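Local atomic coordinates of bradavidin 2 (Bradyrhizobium japonicum, PDB entry 4GGT), a protein that probably binds biotin in an avidin-type eight-stranded antiparallel beta barrel. Residues N73-W78 and S90-V96; A46-Y52 and V67-C72. All blocks are in the same frame, centred on the assembly; numbering follows the deposited sequence.

Interaction 1: N73-W78 and S90-V96; sequences NSFTRW and SWTLFYV
Phe75 and Arg77 form antiparallel hydrogen-bonded pairs with Phe94 and Thr92; the axes of the short strands 74-78 and 90-95 approach to 4.8 Å, their directions 165° apart. The straightest of the four bonds, Phe94 N to Phe75 O, is 2.9 Å long with 170° at the hydrogen. Side chains then alternate between two faces. On the face of Thr76, Trp78, Trp91 and Leu93, Trp91 CB stands over the five-membered ring of Trp78, 3.9 Å from its centroid, a CH-pi contact. The two tryptophan side chains lie side by side, their five-membered rings oblique at 57°, and Trp78 NE1 is hydrogen-bonded to Asp109, a biotin-site residue. Replacing Trp78 by alanine removes the indole, which is likely to leave Asp109 without this donor and a gap under Trp91 CB. Thr76 OG1, beside its backbone N, lies 3.2 Å from Leu93 CD1. On the other face Phe94 CB lies over the Phe75 ring, 4.3 Å from its centroid. Arg77, bent at chi2 and chi3, reaches Thr92 through water: one molecule lies 2.8 Å from Arg77 NH2 and 2.7 Å from Thr92 OG1. The Trp78 face, beside the biotin site, is thus largely aromatic, with one indole N-H held by Asp109; the Phe75 face mixes an aromatic contact with water-bridged polar groups.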
ATOM      1  N   ASN A  73       0.250  -9.651  12.169  1.00 21.89           N
ATOM      2  CA  ASN A  73      -0.543 -10.709  11.525  1.00 20.71           C
ATOM      3  C   ASN A  73      -1.627 -10.151  10.609  1.00 19.86           C
ATOM      4  O   ASN A  73      -2.822 -10.487  10.681  1.00 18.15           O
ATOM      5  CB  ASN A  73      -1.141 -11.714  12.551  1.00 22.15           C
ATOM      6  CG  ASN A  73      -0.122 -12.180  13.591  1.00 23.22           C
ATOM      7  OD1 ASN A  73      -0.335 -11.990  14.788  1.00 30.39           O
ATOM      8  ND2 ASN A  73       0.979 -12.735  13.152  1.00 19.74           N
ATOM      9  N   SER A  74      -1.190  -9.272   9.719  1.00 19.56           N
ATOM     10  CA  SER A  74      -2.119  -8.707   8.781  1.00 19.62           C
ATOM     11  C   SER A  74      -1.402  -8.382   7.495  1.00 18.22           C
ATOM     12  O   SER A  74      -0.182  -8.162   7.483  1.00 18.94           O
ATOM     13  CB  SER A  74      -2.841  -7.485   9.363  1.00 21.35           C
ATOM     14  OG  SER A  74      -1.958  -6.532   9.862  1.00 27.10           O
ATOM     15  N   PHE A  75      -2.180  -8.368   6.432  1.00 17.89           N
ATOM     16  CA  PHE A  75      -1.700  -7.805   5.180  1.00 16.60           C
ATOM     17  C   PHE A  75      -2.817  -7.121   4.448  1.00 16.59           C
ATOM     18  O   PHE A  75      -4.005  -7.432   4.629  1.00 16.80           O
ATOM     19  CB  PHE A  75      -0.989  -8.858   4.313  1.00 17.19           C
ATOM     20  CG  PHE A  75      -1.877  -9.967   3.865  1.00 18.66           C
ATOM     21  CD1 PHE A  75      -2.683  -9.800   2.743  1.00 21.15           C
ATOM     22  CD2 PHE A  75      -1.905 -11.188   4.558  1.00 21.87           C
ATOM     23  CE1 PHE A  75      -3.537 -10.818   2.316  1.00 24.98           C
ATOM     24  CE2 PHE A  75      -2.734 -12.237   4.111  1.00 21.63           C
ATOM     25  CZ  PHE A  75      -3.539 -12.049   2.991  1.00 23.09           C
ATOM     26  N   THR A  76      -2.436  -6.164   3.617  1.00 15.52           N
ATOM     27  CA  THR A  76      -3.399  -5.449   2.765  1.00 16.47           C
ATOM     28  C   THR A  76      -2.956  -5.535   1.313  1.00 17.08           C
ATOM     29  O   THR A  76      -1.769  -5.437   1.040  1.00 17.18           O
ATOM     30  CB  THR A  76      -3.471  -4.014   3.214  1.00 16.70           C
ATOM     31  OG1 THR A  76      -3.829  -4.023   4.596  1.00 20.08           O
ATOM     32  CG2 THR A  76      -4.511  -3.193   2.407  1.00 17.89           C
ATOM     33  N   ARG A  77      -3.922  -5.694   0.412  1.00 17.06           N
ATOM     34  CA  ARG A  77      -3.635  -5.664  -1.009  1.00 16.27           C
ATOM     35  C   ARG A  77      -4.399  -4.493  -1.569  1.00 17.20           C
ATOM     36  O   ARG A  77      -5.641  -4.427  -1.383  1.00 16.39           O
ATOM     37  CB  ARG A  77      -4.112  -6.942  -1.681  1.00 17.34           C
ATOM     38  CG  ARG A  77      -3.721  -7.002  -3.182  1.00 18.33           C
ATOM     39  CD  ARG A  77      -4.779  -6.339  -4.091  1.00 23.06           C
ATOM     40  NE  ARG A  77      -5.968  -7.156  -4.382  1.00 24.94           N
ATOM     41  CZ  ARG A  77      -7.207  -6.916  -3.962  1.00 23.88           C
ATOM     42  NH1 ARG A  77      -7.520  -5.916  -3.114  1.00 21.70           N
ATOM     43  NH2 ARG A  77      -8.157  -7.734  -4.355  1.00 29.00           N
ATOM     44  N   TRP A  78      -3.685  -3.649  -2.322  1.00 16.70           N
ATOM     45  CA  TRP A  78      -4.331  -2.526  -3.028  1.00 17.21           C
ATOM     46  C   TRP A  78      -4.317  -2.855  -4.524  1.00 17.85           C
ATOM     47  O   TRP A  78      -3.333  -3.397  -5.042  1.00 17.57           O
ATOM     48  CB  TRP A  78      -3.518  -1.253  -2.832  1.00 18.22           C
ATOM     49  CG  TRP A  78      -3.608  -0.581  -1.493  1.00 17.08           C
ATOM     50  CD1 TRP A  78      -4.361   0.509  -1.177  1.00 18.80           C
ATOM     51  CD2 TRP A  78      -2.841  -0.903  -0.326  1.00 15.55           C
ATOM     52  NE1 TRP A  78      -4.158   0.880   0.140  1.00 19.68           N
ATOM     53  CE2 TRP A  78      -3.223   0.026   0.692  1.00 18.50           C
ATOM     54  CE3 TRP A  78      -1.883  -1.887  -0.031  1.00 19.50           C
ATOM     55  CZ2 TRP A  78      -2.668  -0.009   1.983  1.00 21.30           C
ATOM     56  CZ3 TRP A  78      -1.329  -1.940   1.245  1.00 19.03           C
ATOM     57  CH2 TRP A  78      -1.733  -0.988   2.254  1.00 18.84           C
ATOM     58  N   SER A  90      -8.641   0.387  -4.620  1.00 19.21           N
ATOM     59  CA  SER A  90      -9.493  -0.261  -3.613  1.00 19.97           C
ATOM     60  C   SER A  90      -8.585  -1.199  -2.816  1.00 19.93           C
ATOM     61  O   SER A  90      -7.577  -1.652  -3.331  1.00 20.25           O
ATOM     62  CB  SER A  90     -10.625  -1.066  -4.237  1.00 20.03           C
ATOM     63  OG  SER A  90     -10.146  -2.064  -5.149  1.00 23.30           O
ATOM     64  N   TRP A  91      -8.913  -1.462  -1.557  1.00 18.72           N
ATOM     65  CA  TRP A  91      -8.070  -2.413  -0.830  1.00 19.53           C
ATOM     66  C   TRP A  91      -8.859  -3.436  -0.048  1.00 20.14           C
ATOM     67  O   TRP A  91     -10.033  -3.227   0.226  1.00 19.93           O
ATOM     68  CB  TRP A  91      -7.071  -1.691   0.069  1.00 20.67           C
ATOM     69  CG  TRP A  91      -7.716  -0.693   0.963  1.00 19.33           C
ATOM     70  CD1 TRP A  91      -7.774   0.652   0.767  1.00 20.11           C
ATOM     71  CD2 TRP A  91      -8.420  -0.961   2.198  1.00 20.36           C
ATOM     72  NE1 TRP A  91      -8.434   1.243   1.818  1.00 18.41           N
ATOM     73  CE2 TRP A  91      -8.857   0.280   2.695  1.00 21.43           C
ATOM     74  CE3 TRP A  91      -8.692  -2.128   2.941  1.00 20.30           C
ATOM     75  CZ2 TRP A  91      -9.564   0.404   3.908  1.00 21.99           C
ATOM     76  CZ3 TRP A  91      -9.418  -2.019   4.129  1.00 22.56           C
ATOM     77  CH2 TRP A  91      -9.840  -0.757   4.611  1.00 22.35           C
ATOM     78  N   THR A  92      -8.194  -4.535   0.300  1.00 19.60           N
ATOM     79  CA  THR A  92      -8.788  -5.598   1.105  1.00 20.20           C
ATOM     80  C   THR A  92      -7.702  -5.901   2.142  1.00 21.34           C
ATOM     81  O   THR A  92      -6.547  -6.098   1.770  1.00 19.99           O
ATOM     82  CB  THR A  92      -9.077  -6.836   0.246  1.00 20.10           C
ATOM     83  OG1 THR A  92     -10.047  -6.509  -0.764  1.00 21.68           O
ATOM     84  CG2 THR A  92      -9.603  -8.023   1.100  1.00 21.06           C
ATOM     85  N   LEU A  93      -8.085  -5.844   3.423  1.00 21.56           N
ATOM     86  CA  LEU A  93      -7.207  -6.096   4.575  1.00 22.93           C
ATOM     87  C   LEU A  93      -7.633  -7.446   5.148  1.00 22.97           C
ATOM     88  O   LEU A  93      -8.825  -7.706   5.332  1.00 21.24           O
ATOM     89  CB  LEU A  93      -7.422  -5.015   5.642  1.00 23.26           C
ATOM     90  CG  LEU A  93      -6.954  -5.353   7.063  1.00 24.40           C
ATOM     91  CD1 LEU A  93      -5.423  -5.348   7.095  1.00 25.28           C
ATOM     92  CD2 LEU A  93      -7.560  -4.394   8.113  1.00 25.94           C
ATOM     93  N   PHE A  94      -6.661  -8.307   5.410  1.00 24.13           N
ATOM     94  CA  PHE A  94      -6.915  -9.540   6.161  1.00 25.17           C
ATOM     95  C   PHE A  94      -6.127  -9.502   7.445  1.00 24.89           C
ATOM     96  O   PHE A  94      -4.959  -9.166   7.442  1.00 21.98           O
ATOM     97  CB  PHE A  94      -6.546 -10.764   5.335  1.00 27.06           C
ATOM     98  CG  PHE A  94      -7.730 -11.376   4.626  1.00 30.94           C
ATOM     99  CD1 PHE A  94      -8.122 -10.919   3.372  1.00 34.88           C
ATOM    100  CD2 PHE A  94      -8.505 -12.338   5.261  1.00 34.21           C
ATOM    101  CE1 PHE A  94      -9.235 -11.459   2.729  1.00 35.52           C
ATOM    102  CE2 PHE A  94      -9.623 -12.895   4.629  1.00 36.34           C
ATOM    103  CZ  PHE A  94      -9.974 -12.457   3.348  1.00 35.82           C
ATOM    104  N   TYR A  95      -6.790  -9.783   8.562  1.00 27.01           N
ATOM    105  CA  TYR A  95      -6.133  -9.704   9.859  1.00 29.94           C
ATOM    106  C   TYR A  95      -6.783 -10.694  10.794  1.00 30.52           C
ATOM    107  O   TYR A  95      -7.705 -11.399  10.402  1.00 30.10           O
ATOM    108  CB  TYR A  95      -6.191  -8.276  10.435  1.00 31.77           C
ATOM    109  CG  TYR A  95      -7.578  -7.751  10.774  1.00 34.21           C
ATOM    110  CD1 TYR A  95      -8.552  -7.602   9.794  1.00 35.98           C
ATOM    111  CD2 TYR A  95      -7.891  -7.356  12.084  1.00 37.55           C
ATOM    112  CE1 TYR A  95      -9.810  -7.099  10.097  1.00 37.68           C
ATOM    113  CE2 TYR A  95      -9.148  -6.851  12.397  1.00 37.99           C
ATOM    114  CZ  TYR A  95     -10.099  -6.732  11.396  1.00 36.72           C
ATOM    115  OH  TYR A  95     -11.354  -6.237  11.679  1.00 38.74           O
ATOM    116  N   VAL A  96      -6.240 -10.755  12.001  1.00 33.41           N
ATOM    117  CA  VAL A  96      -6.771 -11.571  13.082  1.00 34.66           C
ATOM    118  C   VAL A  96      -7.271 -10.607  14.151  1.00 35.74           C
ATOM    119  O   VAL A  96      -6.497  -9.775  14.629  1.00 36.86           O
ATOM    120  CB  VAL A  96      -5.682 -12.498  13.668  1.00 35.23           C
ATOM    121  CG1 VAL A  96      -6.299 -13.492  14.625  1.00 36.01           C
ATOM    122  CG2 VAL A  96      -4.940 -13.240  12.554  1.00 34.03           C
TER
HETATM  123  O   HOH W   1      -9.730  -4.517  -3.838  1.00 26.77           O
HETATM  124  O   HOH W   2     -10.557  -8.081  -2.914  1.00 42.03           O

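Interaction 2: A46-Y52 and V67-C72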
ATOM      1  N   ALA A  46      -0.604  -1.376  16.030  1.00 23.22           N
ATOM      2  CA  ALA A  46       0.671  -1.784  16.617  1.00 24.14           C
ATOM      3  C   ALA A  46       1.871  -1.790  15.663  1.00 24.77           C
ATOM      4  O   ALA A  46       3.027  -1.861  16.098  1.00 25.39           O
ATOM      5  CB  ALA A  46       0.518  -3.135  17.379  1.00 23.86           C
ATOM      6  N   CYS A  47       1.599  -1.679  14.356  1.00 24.86           N
ATOM      7  CA  CYS A  47       2.654  -1.710  13.346  1.00 23.77           C
ATOM      8  C   CYS A  47       2.782  -0.371  12.646  1.00 23.48           C
ATOM      9  O   CYS A  47       3.525  -0.249  11.672  1.00 22.81           O
ATOM     10  CB  CYS A  47       2.401  -2.792  12.282  1.00 24.32           C
ATOM     11  SG  CYS A  47       2.685  -4.443  12.917  1.00 28.12           S
ATOM     12  N   GLN A  48       2.095   0.641  13.160  1.00 22.83           N
ATOM     13  CA  GLN A  48       2.273   1.970  12.605  1.00 23.84           C
ATOM     14  C   GLN A  48       3.708   2.424  12.798  1.00 23.93           C
ATOM     15  O   GLN A  48       4.366   2.068  13.780  1.00 24.74           O
ATOM     16  CB  GLN A  48       1.286   2.949  13.237  1.00 24.13           C
ATOM     17  CG  GLN A  48       1.586   3.336  14.689  1.00 25.19           C
ATOM     18  CD  GLN A  48       2.410   4.612  14.836  1.00 28.20           C
ATOM     19  OE1 GLN A  48       3.259   4.726  15.741  1.00 34.33           O
ATOM     20  NE2 GLN A  48       2.164   5.579  13.965  1.00 28.22           N
ATOM     21  N   GLY A  49       4.208   3.205  11.854  1.00 23.71           N
ATOM     22  CA  GLY A  49       5.525   3.776  11.974  1.00 24.00           C
ATOM     23  C   GLY A  49       6.643   2.831  11.610  1.00 24.63           C
ATOM     24  O   GLY A  49       7.810   3.192  11.692  1.00 25.30           O
ATOM     25  N   ILE A  50       6.317   1.600  11.247  1.00 24.41           N
ATOM     26  CA  ILE A  50       7.397   0.743  10.833  1.00 25.57           C
ATOM     27  C   ILE A  50       7.285   0.504   9.324  1.00 24.57           C
ATOM     28  O   ILE A  50       6.173   0.272   8.812  1.00 23.97           O
ATOM     29  CB  ILE A  50       7.598  -0.541  11.713  1.00 27.21           C
ATOM     30  CG1 ILE A  50       7.082  -1.774  11.074  1.00 28.50           C
ATOM     31  CG2 ILE A  50       7.285  -0.351  13.208  1.00 27.68           C
ATOM     32  CD1 ILE A  50       8.215  -2.528  10.558  1.00 30.39           C
ATOM     33  N   PRO A  51       8.416   0.648   8.619  1.00 24.94           N
ATOM     34  CA  PRO A  51       8.419   0.461   7.158  1.00 23.71           C
ATOM     35  C   PRO A  51       8.388  -1.017   6.784  1.00 23.50           C
ATOM     36  O   PRO A  51       9.120  -1.820   7.369  1.00 23.23           O
ATOM     37  CB  PRO A  51       9.721   1.135   6.728  1.00 24.16           C
ATOM     38  CG  PRO A  51      10.665   0.865   7.883  1.00 25.73           C
ATOM     39  CD  PRO A  51       9.754   1.029   9.123  1.00 24.84           C
ATOM     40  N   TYR A  52       7.485  -1.369   5.867  1.00 21.64           N
ATOM     41  CA  TYR A  52       7.386  -2.730   5.341  1.00 21.18           C
ATOM     42  C   TYR A  52       7.550  -2.739   3.847  1.00 20.42           C
ATOM     43  O   TYR A  52       7.209  -1.754   3.178  1.00 20.43           O
ATOM     44  CB  TYR A  52       6.047  -3.335   5.682  1.00 22.65           C
ATOM     45  CG  TYR A  52       5.879  -3.634   7.149  1.00 22.03           C
ATOM     46  CD1 TYR A  52       5.059  -2.834   7.945  1.00 23.98           C
ATOM     47  CD2 TYR A  52       6.557  -4.705   7.740  1.00 25.04           C
ATOM     48  CE1 TYR A  52       4.886  -3.100   9.262  1.00 25.92           C
ATOM     49  CE2 TYR A  52       6.409  -4.979   9.091  1.00 25.64           C
ATOM     50  CZ  TYR A  52       5.564  -4.173   9.839  1.00 26.80           C
ATOM     51  OH  TYR A  52       5.409  -4.424  11.181  1.00 29.53           O
ATOM     52  N   VAL A  67       1.187  -5.264   1.102  1.00 16.74           N
ATOM     53  CA  VAL A  67       2.075  -5.012   2.206  1.00 17.06           C
ATOM     54  C   VAL A  67       1.698  -5.950   3.367  1.00 16.90           C
ATOM     55  O   VAL A  67       0.530  -6.058   3.714  1.00 16.32           O
ATOM     56  CB  VAL A  67       1.969  -3.560   2.692  1.00 18.07           C
ATOM     57  CG1 VAL A  67       2.839  -3.337   3.934  1.00 17.45           C
ATOM     58  CG2 VAL A  67       2.387  -2.599   1.536  1.00 16.67           C
ATOM     59  N   THR A  68       2.689  -6.613   3.953  1.00 15.66           N
ATOM     60  CA  THR A  68       2.432  -7.495   5.114  1.00 17.93           C
ATOM     61  C   THR A  68       2.997  -6.831   6.371  1.00 17.16           C
ATOM     62  O   THR A  68       4.197  -6.507   6.452  1.00 17.44           O
ATOM     63  CB  THR A  68       3.018  -8.903   4.853  1.00 17.37           C
ATOM     64  OG1 THR A  68       2.292  -9.465   3.770  1.00 18.98           O
ATOM     65  CG2 THR A  68       2.840  -9.800   6.103  1.00 17.98           C
ATOM     66  N   PHE A  69       2.105  -6.520   7.311  1.00 18.85           N
ATOM     67  CA  PHE A  69       2.512  -5.857   8.552  1.00 19.06           C
ATOM     68  C   PHE A  69       2.842  -7.001   9.513  1.00 19.52           C
ATOM     69  O   PHE A  69       1.957  -7.544  10.193  1.00 20.24           O
ATOM     70  CB  PHE A  69       1.399  -4.960   9.106  1.00 20.51           C
ATOM     71  CG  PHE A  69       0.933  -3.912   8.120  1.00 18.79           C
ATOM     72  CD1 PHE A  69      -0.148  -4.174   7.289  1.00 20.53           C
ATOM     73  CD2 PHE A  69       1.632  -2.716   7.992  1.00 20.64           C
ATOM     74  CE1 PHE A  69      -0.571  -3.205   6.345  1.00 22.29           C
ATOM     75  CE2 PHE A  69       1.241  -1.738   7.058  1.00 22.29           C
ATOM     76  CZ  PHE A  69       0.148  -1.981   6.250  1.00 21.77           C
ATOM     77  N   ALA A  70       4.102  -7.407   9.495  1.00 20.76           N
ATOM     78  CA  ALA A  70       4.467  -8.748   9.977  1.00 21.83           C
ATOM     79  C   ALA A  70       4.152  -8.948  11.445  1.00 23.62           C
ATOM     80  O   ALA A  70       3.622 -10.017  11.827  1.00 23.99           O
ATOM     81  CB  ALA A  70       5.926  -9.039   9.691  1.00 22.59           C
ATOM     82  N   GLN A  71       4.437  -7.933  12.254  1.00 24.22           N
ATOM     83  CA  GLN A  71       4.284  -8.074  13.713  1.00 25.88           C
ATOM     84  C   GLN A  71       2.813  -8.063  14.151  1.00 25.93           C
ATOM     85  O   GLN A  71       2.492  -8.416  15.287  1.00 26.23           O
ATOM     86  CB  GLN A  71       5.109  -7.000  14.449  1.00 26.65           C
ATOM     87  CG  GLN A  71       6.639  -7.214  14.386  1.00 29.37           C
ATOM     88  CD  GLN A  71       7.221  -7.124  12.980  1.00 35.25           C
ATOM     89  OE1 GLN A  71       7.971  -8.014  12.546  1.00 40.96           O
ATOM     90  NE2 GLN A  71       6.867  -6.069  12.251  1.00 35.74           N
ATOM     91  N   CYS A  72       1.925  -7.694  13.228  1.00 25.55           N
ATOM     92  CA  CYS A  72       0.491  -7.557  13.458  1.00 24.92           C
ATOM     93  C   CYS A  72      -0.368  -8.641  12.789  1.00 23.77           C
ATOM     94  O   CYS A  72      -1.594  -8.565  12.828  1.00 23.89           O
ATOM     95  CB  CYS A  72       0.040  -6.166  12.979  1.00 25.60           C
ATOM     96  SG  CYS A  72       0.890  -4.848  13.937  1.00 33.72           S
TER
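Tyr52 lies with one ring face against the backbone of 68-69: Phe69 CA sits 3.8 Å from the ring centroid and close to its normal, which makes a CH-pi contact, and Thr68 O is over the same face. Ile50 CD1 lies over the opposite face, near the rim, so the phenol is sandwiched between its own segment and the facing one. The Phe69 ring is turned almost perpendicular to it, at 86°, and the closest ring atoms, Tyr52 CD1 and Phe69 CD2, are 3.4 Å apart. CG of Tyr52 stands anti to its carbonyl carbon, a setting that carries the ring across 67-72 while CB rests 3.7 Å from Val67 CG1. As modelled, Gln71 NE2 lies at the ring edge, implausibly close to Tyr52 OH, so the amide position is doubtful. Beyond it the disulfide joins Cys47 SG to Cys72 SG at 2.1 Å with a chi3 of 111°, a covalent tie between the type II turn 47-50 and the 3-10 segment 70-72. Ala46, a biotin-site residue, brings CB within 3.9 Å of Cys72 SG. Around this end of the hairpin, Phe69 packs on Phe38 of strand 33-39 and on Thr76 of strand 74-80, and meets Phe45 edge-to-face.

Overall arrangement
Both contacts belong to one antiparallel barrel and meet where strands 62-69 and 74-80 are neighbours: Ser74 O lies 2.8 Å from Phe69 N and Thr76 O 3.0 Å from Val67 N, both probable hydrogen bonds. Each joins parts of a hairpin, and each is partly buried. Interaction 1 has regular strand pairing and buries 560 Å², with Thr76 and Trp78 buried and Phe75 and Phe94 exposed. Interaction 2 buries 364 Å² where 46-52 and 67-72 are mostly not paired strands; a disulfide and the buried Tyr52 and Phe69 rings do the joining there. Ser74 and Ala46, one from each, are biotin-site residues, so the two contacts border the same site.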